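Protein FucU (Bifidobacterium longum subsp. infantis, PDB 3MVK) probably interconverts the anomeric and ring forms of sugars, acting as an L-fucose mutarotase and possibly also as a D-ribose pyranase. Local coordinates at residues P10-V16 with I43-M47; L17-G23 with Q140-V144; H50-I55 with I126-E130. All blocks are in the same frame, centred on the assembly; numbering follows the deposited sequence.

Interaction 1. Residues P10-V16 with I43-M47; sequences PPELLKV and IVVRM
Val45 sits at the middle of the contact, presenting its methyl CG1 to the first turn of helix 11-19. Its apolar partners are Pro10, whose ring carbon CG lies 3.9 Å from Val45 CG1, and the CB of Leu13. The selenomethionine Met47 continues the apolar surface. Bent at chi2 and chi3, its chain runs toward the helix and sets SE 3.8 Å from Pro10 CD, bringing the methyl CE to Leu13 CD2, 3.7 Å away, where the two side chains meet at about a right angle. At the other end Val16 and Ile43 lie alongside, running in opposite senses, with their CG2 methyls 3.9 Å apart.

The polar part centres on Glu12 and a water. Extended from CB onward (chi1 179°), Glu12 carries its carboxylate out toward the strand, with OE2 near Ile43 CG2. OE1 accepts a hydrogen bond from the water at 2.6 Å, and the same water donates to Val44 O at 2.8 Å, so helix and strand share a polar bridge beside the apolar surface.

The axes of helix 11-16 and strand 43-47 come within 9.3 Å, their directions 137° apart, and Leu13 and Val16 also reach Cys124 on the neighbouring strand. This is the face-packed helix of an alpha/beta layered fold, here laid over one of the two outermost strands of this chain's sheet in the RbsD/FucU family.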
loop_
_atom_site.group_PDB
_atom_site.type_symbol
_atom_site.label_atom_id
_atom_site.label_comp_id
_atom_site.label_asym_id
_atom_site.label_seq_id
_atom_site.Cartn_x
_atom_site.Cartn_y
_atom_site.Cartn_z
ATOM N N PRO G 10 -18.554 -16.851 -3.183
ATOM C CA PRO G 10 -18.257 -15.532 -3.775
ATOM C C PRO G 10 -17.038 -15.619 -4.715
ATOM O O PRO G 10 -16.255 -16.590 -4.628
ATOM C CB PRO G 10 -17.967 -14.649 -2.556
ATOM C CG PRO G 10 -17.430 -15.618 -1.511
ATOM C CD PRO G 10 -18.197 -16.909 -1.745
ATOM N N PRO G 11 -16.877 -14.632 -5.618
ATOM C CA PRO G 11 -15.794 -14.726 -6.608
ATOM C C PRO G 11 -14.395 -14.909 -5.993
ATOM O O PRO G 11 -13.623 -15.688 -6.530
ATOM C CB PRO G 11 -15.892 -13.397 -7.364
ATOM C CG PRO G 11 -17.392 -13.044 -7.261
ATOM C CD PRO G 11 -17.752 -13.469 -5.861
ATOM N N GLU G 12 -14.095 -14.232 -4.886
ATOM C CA GLU G 12 -12.822 -14.441 -4.198
ATOM C C GLU G 12 -12.592 -15.874 -3.740
ATOM O O GLU G 12 -11.472 -16.384 -3.816
ATOM C CB GLU G 12 -12.693 -13.513 -3.005
ATOM C CG GLU G 12 -11.377 -13.741 -2.259
ATOM C CD GLU G 12 -11.156 -12.775 -1.132
ATOM O OE1 GLU G 12 -12.146 -12.158 -0.656
ATOM O OE2 GLU G 12 -9.976 -12.658 -0.719
ATOM N N LEU G 13 -13.626 -16.531 -3.237
ATOM C CA LEU G 13 -13.433 -17.905 -2.785
ATOM C C LEU G 13 -13.236 -18.843 -3.989
ATOM O O LEU G 13 -12.473 -19.809 -3.924
ATOM C CB LEU G 13 -14.601 -18.362 -1.896
ATOM C CG LEU G 13 -14.487 -19.765 -1.308
ATOM C CD1 LEU G 13 -13.194 -19.927 -0.497
ATOM C CD2 LEU G 13 -15.718 -19.988 -0.422
ATOM N N LEU G 14 -13.881 -18.540 -5.115
ATOM C CA LEU G 14 -13.715 -19.385 -6.294
ATOM C C LEU G 14 -12.253 -19.306 -6.720
ATOM O O LEU G 14 -11.628 -20.343 -6.998
ATOM C CB LEU G 14 -14.663 -18.952 -7.415
ATOM C CG LEU G 14 -14.592 -19.744 -8.716
ATOM C CD1 LEU G 14 -14.818 -21.248 -8.489
ATOM C CD2 LEU G 14 -15.610 -19.169 -9.691
ATOM N N LYS G 15 -11.708 -18.089 -6.712
ATOM C CA LYS G 15 -10.286 -17.881 -7.021
ATOM C C LYS G 15 -9.387 -18.696 -6.082
ATOM O O LYS G 15 -8.454 -19.382 -6.523
ATOM C CB LYS G 15 -9.919 -16.402 -6.939
ATOM C CG LYS G 15 -8.446 -16.154 -7.223
ATOM C CD LYS G 15 -8.160 -14.650 -7.361
ATOM C CE LYS G 15 -6.714 -14.370 -7.781
ATOM N NZ LYS G 15 -5.715 -14.574 -6.690
ATOM N N VAL G 16 -9.690 -18.618 -4.789
ATOM C CA VAL G 16 -8.925 -19.356 -3.768
ATOM C C VAL G 16 -8.963 -20.862 -4.052
ATOM O O VAL G 16 -7.920 -21.508 -4.047
ATOM C CB VAL G 16 -9.460 -19.050 -2.346
ATOM C CG1 VAL G 16 -8.992 -20.107 -1.339
ATOM C CG2 VAL G 16 -9.018 -17.662 -1.912
ATOM N N ILE G 43 -5.856 -16.016 3.782
ATOM C CA ILE G 43 -6.978 -15.328 3.182
ATOM C C ILE G 43 -8.248 -15.670 3.977
ATOM O O ILE G 43 -8.630 -16.842 4.065
ATOM C CB ILE G 43 -7.130 -15.752 1.720
ATOM C CG1 ILE G 43 -5.866 -15.376 0.919
ATOM C CG2 ILE G 43 -8.406 -15.174 1.088
ATOM C CD1 ILE G 43 -5.671 -16.192 -0.374
ATOM N N VAL G 44 -8.895 -14.664 4.569
ATOM C CA VAL G 44 -10.139 -14.960 5.284
ATOM C C VAL G 44 -11.350 -14.534 4.454
ATOM O O VAL G 44 -11.452 -13.359 4.057
ATOM C CB VAL G 44 -10.176 -14.270 6.678
ATOM C CG1 VAL G 44 -11.501 -14.590 7.418
ATOM C CG2 VAL G 44 -8.964 -14.689 7.519
ATOM N N VAL G 45 -12.252 -15.464 4.168
ATOM C CA VAL G 45 -13.465 -15.129 3.432
ATOM C C VAL G 45 -14.643 -15.206 4.381
ATOM O O VAL G 45 -14.836 -16.229 5.017
ATOM C CB VAL G 45 -13.665 -16.106 2.235
ATOM C CG1 VAL G 45 -14.998 -15.798 1.495
ATOM C CG2 VAL G 45 -12.461 -16.040 1.269
ATOM N N ARG G 46 -15.416 -14.126 4.495
ATOM C CA ARG G 46 -16.591 -14.124 5.381
ATOM C C ARG G 46 -17.741 -14.855 4.728
ATOM O O ARG G 46 -18.054 -14.617 3.544
ATOM C CB ARG G 46 -17.073 -12.710 5.718
ATOM C CG ARG G 46 -16.040 -11.768 6.341
ATOM C CD ARG G 46 -15.346 -12.345 7.563
ATOM N NE ARG G 46 -16.304 -12.703 8.613
ATOM C CZ ARG G 46 -15.955 -12.953 9.867
ATOM N NH1 ARG G 46 -14.684 -12.846 10.230
ATOM N NH2 ARG G 46 -16.882 -13.308 10.758
HETATM N N MSE G 47 -18.372 -15.727 5.511
HETATM C CA MSE G 47 -19.601 -16.419 5.100
HETATM C C MSE G 47 -20.568 -16.493 6.270
HETATM O O MSE G 47 -21.102 -17.555 6.578
HETATM C CB MSE G 47 -19.247 -17.808 4.607
HETATM C CG MSE G 47 -18.217 -17.704 3.545
HETATM SE SE MSE G 47 -19.153 -17.442 1.916
HETATM C CE MSE G 47 -18.660 -19.327 1.733
HETATM O O HOH W 1 -12.125 -11.687 1.860
#

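Interaction 2. Residues L17-G23 with Q140-V144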
loop_
_atom_site.group_PDB
_atom_site.type_symbol
_atom_site.label_atom_id
_atom_site.label_comp_id
_atom_site.label_asym_id
_atom_site.label_seq_id
_atom_site.Cartn_x
_atom_site.Cartn_y
_atom_site.Cartn_z
ATOM N N LEU G 17 -10.155 -21.405 -4.296
ATOM C CA LEU G 17 -10.317 -22.849 -4.501
ATOM C C LEU G 17 -9.539 -23.315 -5.730
ATOM O O LEU G 17 -8.932 -24.401 -5.721
ATOM C CB LEU G 17 -11.800 -23.225 -4.625
ATOM C CG LEU G 17 -12.602 -22.991 -3.333
ATOM C CD1 LEU G 17 -14.096 -23.114 -3.604
ATOM C CD2 LEU G 17 -12.171 -23.980 -2.214
ATOM N N CYS G 18 -9.521 -22.471 -6.755
ATOM C CA CYS G 18 -8.813 -22.806 -7.989
ATOM C C CYS G 18 -7.301 -22.743 -7.824
ATOM O O CYS G 18 -6.567 -23.587 -8.368
ATOM C CB CYS G 18 -9.276 -21.905 -9.124
ATOM S SG CYS G 18 -10.941 -22.316 -9.638
ATOM N N GLU G 19 -6.817 -21.761 -7.086
ATOM C CA GLU G 19 -5.379 -21.635 -6.984
ATOM C C GLU G 19 -4.729 -22.503 -5.906
ATOM O O GLU G 19 -3.503 -22.653 -5.897
ATOM C CB GLU G 19 -4.980 -20.173 -6.859
ATOM C CG GLU G 19 -5.257 -19.607 -5.498
ATOM C CD GLU G 19 -5.366 -18.070 -5.466
ATOM O OE1 GLU G 19 -5.173 -17.350 -6.467
ATOM O OE2 GLU G 19 -5.657 -17.568 -4.385
HETATM N N MSE G 20 -5.531 -23.082 -5.013
HETATM C CA MSE G 20 -4.992 -24.119 -4.131
HETATM C C MSE G 20 -4.561 -25.330 -4.936
HETATM O O MSE G 20 -5.174 -25.665 -5.965
HETATM C CB MSE G 20 -6.055 -24.514 -3.090
HETATM C CG MSE G 20 -6.249 -23.416 -2.090
HETATM SE SE MSE G 20 -7.734 -23.753 -0.835
HETATM C CE MSE G 20 -6.994 -25.279 0.215
ATOM N N GLY G 21 -3.500 -25.973 -4.459
ATOM C CA GLY G 21 -2.958 -27.166 -5.104
ATOM C C GLY G 21 -2.881 -28.323 -4.117
ATOM O O GLY G 21 -3.352 -28.236 -2.970
ATOM N N HIS G 22 -2.260 -29.406 -4.568
ATOM C CA HIS G 22 -2.182 -30.634 -3.789
ATOM C C HIS G 22 -1.517 -30.441 -2.412
ATOM O O HIS G 22 -0.361 -30.024 -2.302
ATOM C CB HIS G 22 -1.442 -31.672 -4.641
ATOM C CG HIS G 22 -1.496 -33.052 -4.084
ATOM N ND1 HIS G 22 -0.587 -34.028 -4.448
ATOM C CD2 HIS G 22 -2.344 -33.629 -3.196
ATOM C CE1 HIS G 22 -0.885 -35.149 -3.809
ATOM N NE2 HIS G 22 -1.943 -34.936 -3.046
ATOM N N GLY G 23 -2.267 -30.749 -1.348
ATOM C CA GLY G 23 -1.769 -30.567 -0.000
ATOM C C GLY G 23 -2.171 -29.287 0.707
ATOM O O GLY G 23 -2.079 -29.195 1.942
ATOM N N GLN G 140 -8.062 -30.818 3.278
ATOM C CA GLN G 140 -6.812 -30.826 2.509
ATOM C C GLN G 140 -7.086 -31.216 1.063
ATOM O O GLN G 140 -7.732 -32.236 0.790
ATOM C CB GLN G 140 -5.811 -31.819 3.106
ATOM C CG GLN G 140 -4.446 -31.759 2.426
ATOM C CD GLN G 140 -3.396 -32.475 3.236
ATOM O OE1 GLN G 140 -3.113 -32.096 4.378
ATOM N NE2 GLN G 140 -2.800 -33.517 2.653
ATOM N N LYS G 141 -6.559 -30.428 0.128
ATOM C CA LYS G 141 -6.892 -30.621 -1.276
ATOM C C LYS G 141 -6.097 -31.748 -1.910
ATOM O O LYS G 141 -4.903 -31.898 -1.666
ATOM C CB LYS G 141 -6.678 -29.331 -2.071
ATOM C CG LYS G 141 -7.249 -29.409 -3.503
ATOM C CD LYS G 141 -7.143 -28.032 -4.177
ATOM C CE LYS G 141 -7.762 -28.057 -5.554
ATOM N NZ LYS G 141 -7.684 -26.759 -6.305
ATOM N N GLY G 142 -6.792 -32.525 -2.724
ATOM C CA GLY G 142 -6.177 -33.589 -3.461
ATOM C C GLY G 142 -5.764 -33.187 -4.858
ATOM O O GLY G 142 -5.554 -32.000 -5.144
ATOM N N VAL G 143 -5.618 -34.211 -5.694
ATOM C CA VAL G 143 -5.106 -34.103 -7.058
ATOM C C VAL G 143 -6.292 -34.042 -7.999
ATOM O O VAL G 143 -7.336 -34.646 -7.736
ATOM C CB VAL G 143 -4.263 -35.365 -7.418
ATOM C CG1 VAL G 143 -3.988 -35.473 -8.927
ATOM C CG2 VAL G 143 -2.967 -35.351 -6.631
ATOM N N VAL G 144 -6.118 -33.301 -9.089
ATOM C CA VAL G 144 -7.017 -33.365 -10.230
ATOM C C VAL G 144 -6.253 -34.185 -11.276
ATOM O O VAL G 144 -5.240 -33.723 -11.825
ATOM C CB VAL G 144 -7.385 -31.961 -10.747
ATOM C CG1 VAL G 144 -8.356 -32.052 -11.925
ATOM C CG2 VAL G 144 -7.985 -31.124 -9.636
#
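Lys141 NZ is gripped by two backbone carbonyls, one in the last turn of helix 11-19 and one just after it, donating to Leu17 O at 2.7 Å and to Met20 O at 2.8 Å. The two approaches differ: the ammonium meets Leu17 O almost head-on, with a C=O...N angle of 167°, whereas it stands 45° above the carbonyl plane of Met20. A fully extended chain makes this reach possible, and on the way its CD packs 3.8 Å from Met20 CB while its CB passes Gly21 O.

The backbone of the same lysine is held as well. Gly23 N donates to Lys141 O at 2.9 Å in a nearly straight bond, and that oxygen also lies 3.4 Å from His22 CD2, at the ring edge and in its plane. Over one face of the imidazole comes Val143, whose CG2 is 3.5 Å from the ring centroid, a CH-pi contact. His22 NE2 is hydrogen-bonded to Asp66, and a glycerol, probably from the crystallisation liquor, bonds to ND1. Beside Gly23 O runs the aliphatic CG of Gln140, whose amide end turns to Asp66 and Gln25.

Two carbonyls where the helix ends would probably stabilise the positive charge of the buried lysine. Its neighbour His22, held by Asp66 with Val143 over its face, meets a glycerol that may mark a pocket, consistent with a sugar site without establishing one.

Interaction 3. Residues H50-I55 with I126-E130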
loop_
_atom_site.group_PDB
_atom_site.type_symbol
_atom_site.label_atom_id
_atom_site.label_comp_id
_atom_site.label_asym_id
_atom_site.label_seq_id
_atom_site.Cartn_x
_atom_site.Cartn_y
_atom_site.Cartn_z
ATOM N N HIS G 50 -24.031 -18.333 6.607
ATOM C CA HIS G 50 -24.112 -19.735 6.166
ATOM C C HIS G 50 -23.622 -20.720 7.208
ATOM O O HIS G 50 -22.708 -20.423 7.986
ATOM C CB HIS G 50 -23.347 -19.968 4.854
ATOM C CG HIS G 50 -23.810 -19.091 3.732
ATOM N ND1 HIS G 50 -25.060 -19.206 3.161
ATOM C CD2 HIS G 50 -23.188 -18.080 3.076
ATOM C CE1 HIS G 50 -25.191 -18.299 2.204
ATOM N NE2 HIS G 50 -24.069 -17.605 2.131
ATOM N N GLY G 51 -24.256 -21.883 7.226
ATOM C CA GLY G 51 -23.861 -22.941 8.142
ATOM C C GLY G 51 -22.707 -23.779 7.621
ATOM O O GLY G 51 -22.320 -23.678 6.453
ATOM N N GLY G 52 -22.150 -24.621 8.494
ATOM C CA GLY G 52 -21.006 -25.482 8.114
ATOM C C GLY G 52 -21.350 -26.505 7.044
ATOM O O GLY G 52 -20.579 -26.724 6.094
ATOM N N GLY G 53 -22.517 -27.135 7.174
ATOM C CA GLY G 53 -22.948 -28.153 6.189
ATOM C C GLY G 53 -23.159 -27.579 4.805
ATOM O O GLY G 53 -22.707 -28.148 3.824
ATOM N N GLU G 54 -23.806 -26.426 4.706
ATOM C CA GLU G 54 -24.049 -25.882 3.374
ATOM C C GLU G 54 -22.755 -25.423 2.718
ATOM O O GLU G 54 -22.577 -25.591 1.502
ATOM C CB GLU G 54 -25.116 -24.791 3.352
ATOM C CG GLU G 54 -24.844 -23.618 4.213
ATOM C CD GLU G 54 -26.048 -22.672 4.294
ATOM O OE1 GLU G 54 -26.403 -22.249 5.424
ATOM O OE2 GLU G 54 -26.657 -22.392 3.233
ATOM N N ILE G 55 -21.835 -24.889 3.526
ATOM C CA ILE G 55 -20.514 -24.536 3.008
ATOM C C ILE G 55 -19.743 -25.776 2.551
ATOM O O ILE G 55 -19.181 -25.792 1.458
ATOM C CB ILE G 55 -19.699 -23.721 4.024
ATOM C CG1 ILE G 55 -20.365 -22.366 4.227
ATOM C CG2 ILE G 55 -18.261 -23.515 3.529
ATOM C CD1 ILE G 55 -19.803 -21.583 5.362
ATOM N N ILE G 126 -12.451 -19.827 6.087
ATOM C CA ILE G 126 -13.800 -19.392 5.741
ATOM C C ILE G 126 -14.573 -19.191 7.033
ATOM O O ILE G 126 -14.805 -20.154 7.761
ATOM C CB ILE G 126 -14.496 -20.463 4.905
ATOM C CG1 ILE G 126 -13.739 -20.686 3.593
ATOM C CG2 ILE G 126 -15.966 -20.088 4.628
ATOM C CD1 ILE G 126 -14.168 -21.978 2.886
ATOM N N ALA G 127 -14.981 -17.949 7.298
ATOM C CA ALA G 127 -15.647 -17.621 8.573
ATOM C C ALA G 127 -17.148 -17.837 8.410
ATOM O O ALA G 127 -17.854 -16.948 7.913
ATOM C CB ALA G 127 -15.345 -16.180 8.973
ATOM N N SER G 128 -17.627 -19.016 8.796
ATOM C CA SER G 128 -19.072 -19.294 8.684
ATOM C C SER G 128 -19.820 -18.681 9.839
ATOM O O SER G 128 -19.232 -18.100 10.762
ATOM C CB SER G 128 -19.381 -20.802 8.656
ATOM O OG SER G 128 -19.365 -21.374 9.960
ATOM N N GLY G 129 -21.141 -18.815 9.776
ATOM C CA GLY G 129 -21.980 -18.451 10.909
ATOM C C GLY G 129 -22.510 -19.637 11.680
ATOM O O GLY G 129 -23.471 -19.490 12.428
ATOM N N GLU G 130 -21.870 -20.794 11.514
ATOM C CA GLU G 130 -22.329 -22.036 12.124
ATOM C C GLU G 130 -22.449 -21.897 13.643
ATOM O O GLU G 130 -21.467 -21.606 14.331
ATOM C CB GLU G 130 -21.403 -23.203 11.746
ATOM C CG GLU G 130 -21.829 -24.545 12.389
ATOM C CD GLU G 130 -23.280 -24.891 12.080
ATOM O OE1 GLU G 130 -23.647 -24.895 10.877
ATOM O OE2 GLU G 130 -24.056 -25.134 13.039
HETATM O O HOH W 2 -24.690 -26.868 9.190
#
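Glu130 reaches the start of helix 52-60 because its chain, with CG anti to the backbone N, bends at chi2 (54°) and brings OE1 to Gly52 N, beside Gly51 CA. Ser128, in turn, holds OG between its own backbone N and carbonyl carbon (chi1 80°), where it can accept from Glu130 N at 3.0 Å, an ST turn that steadies the backbone from which the glutamate springs.

OE1 serves the opening turn of the helix, while OE2 is bonded to Ala132 N. The N-H of Gly52 meets Glu130 OE1 on its anti lone pair at 2.8 Å, with an N-H...O angle of 163°. A water donates to Glu130 OE1 at 2.8 Å, and the same water accepts from Gly53 N at 3.0 Å. Gly51, at the N-cap position, gives its own N-H to Glu54 OE1 at 2.8 Å. Two acidic groups thus face the helix start, where the helix dipole would be expected to suit their negative charge.

Backbone joins backbone just before this: Gly129 N donates to His50 O at 2.9 Å. Alongside, the Ile55 methyl CD1 is pressed tightly against Ser128 CB, only 3.4 Å away, and lies more loosely by Ile126 CG2.

Strand 124-128 runs between strands 43-47 and 25-29, with Ser128 OG also bonded to Ala29 O. Helix 52-60 begins beyond its C-terminal end, Ile55 and Ile126 both touching Met47, while the His50 ring stacks on His50 of a neighbouring subunit.

Overall arrangement
Helix 11-19 ties interaction 1 to interaction 2: its first turns lie on strand 43-47 and its end receives the lysine, with centres 15 Å apart and Ile43 CD1 4.2 Å from Glu19 OE2. The sheet joins interaction 1 to interaction 3, whose centres are 13 Å apart; strands 43-47 and 124-128 are neighbours, joined by a probable hydrogen bond of Met47 N to Ala127 O, 2.7 Å. Interactions 2 and 3 do not touch and lie on opposite sides of the chain's centre, about 20 Å apart between centres. Of the three, interaction 2 adjoins a pocket that glycerol may mark, the His22 side chain being about 3 Å from it.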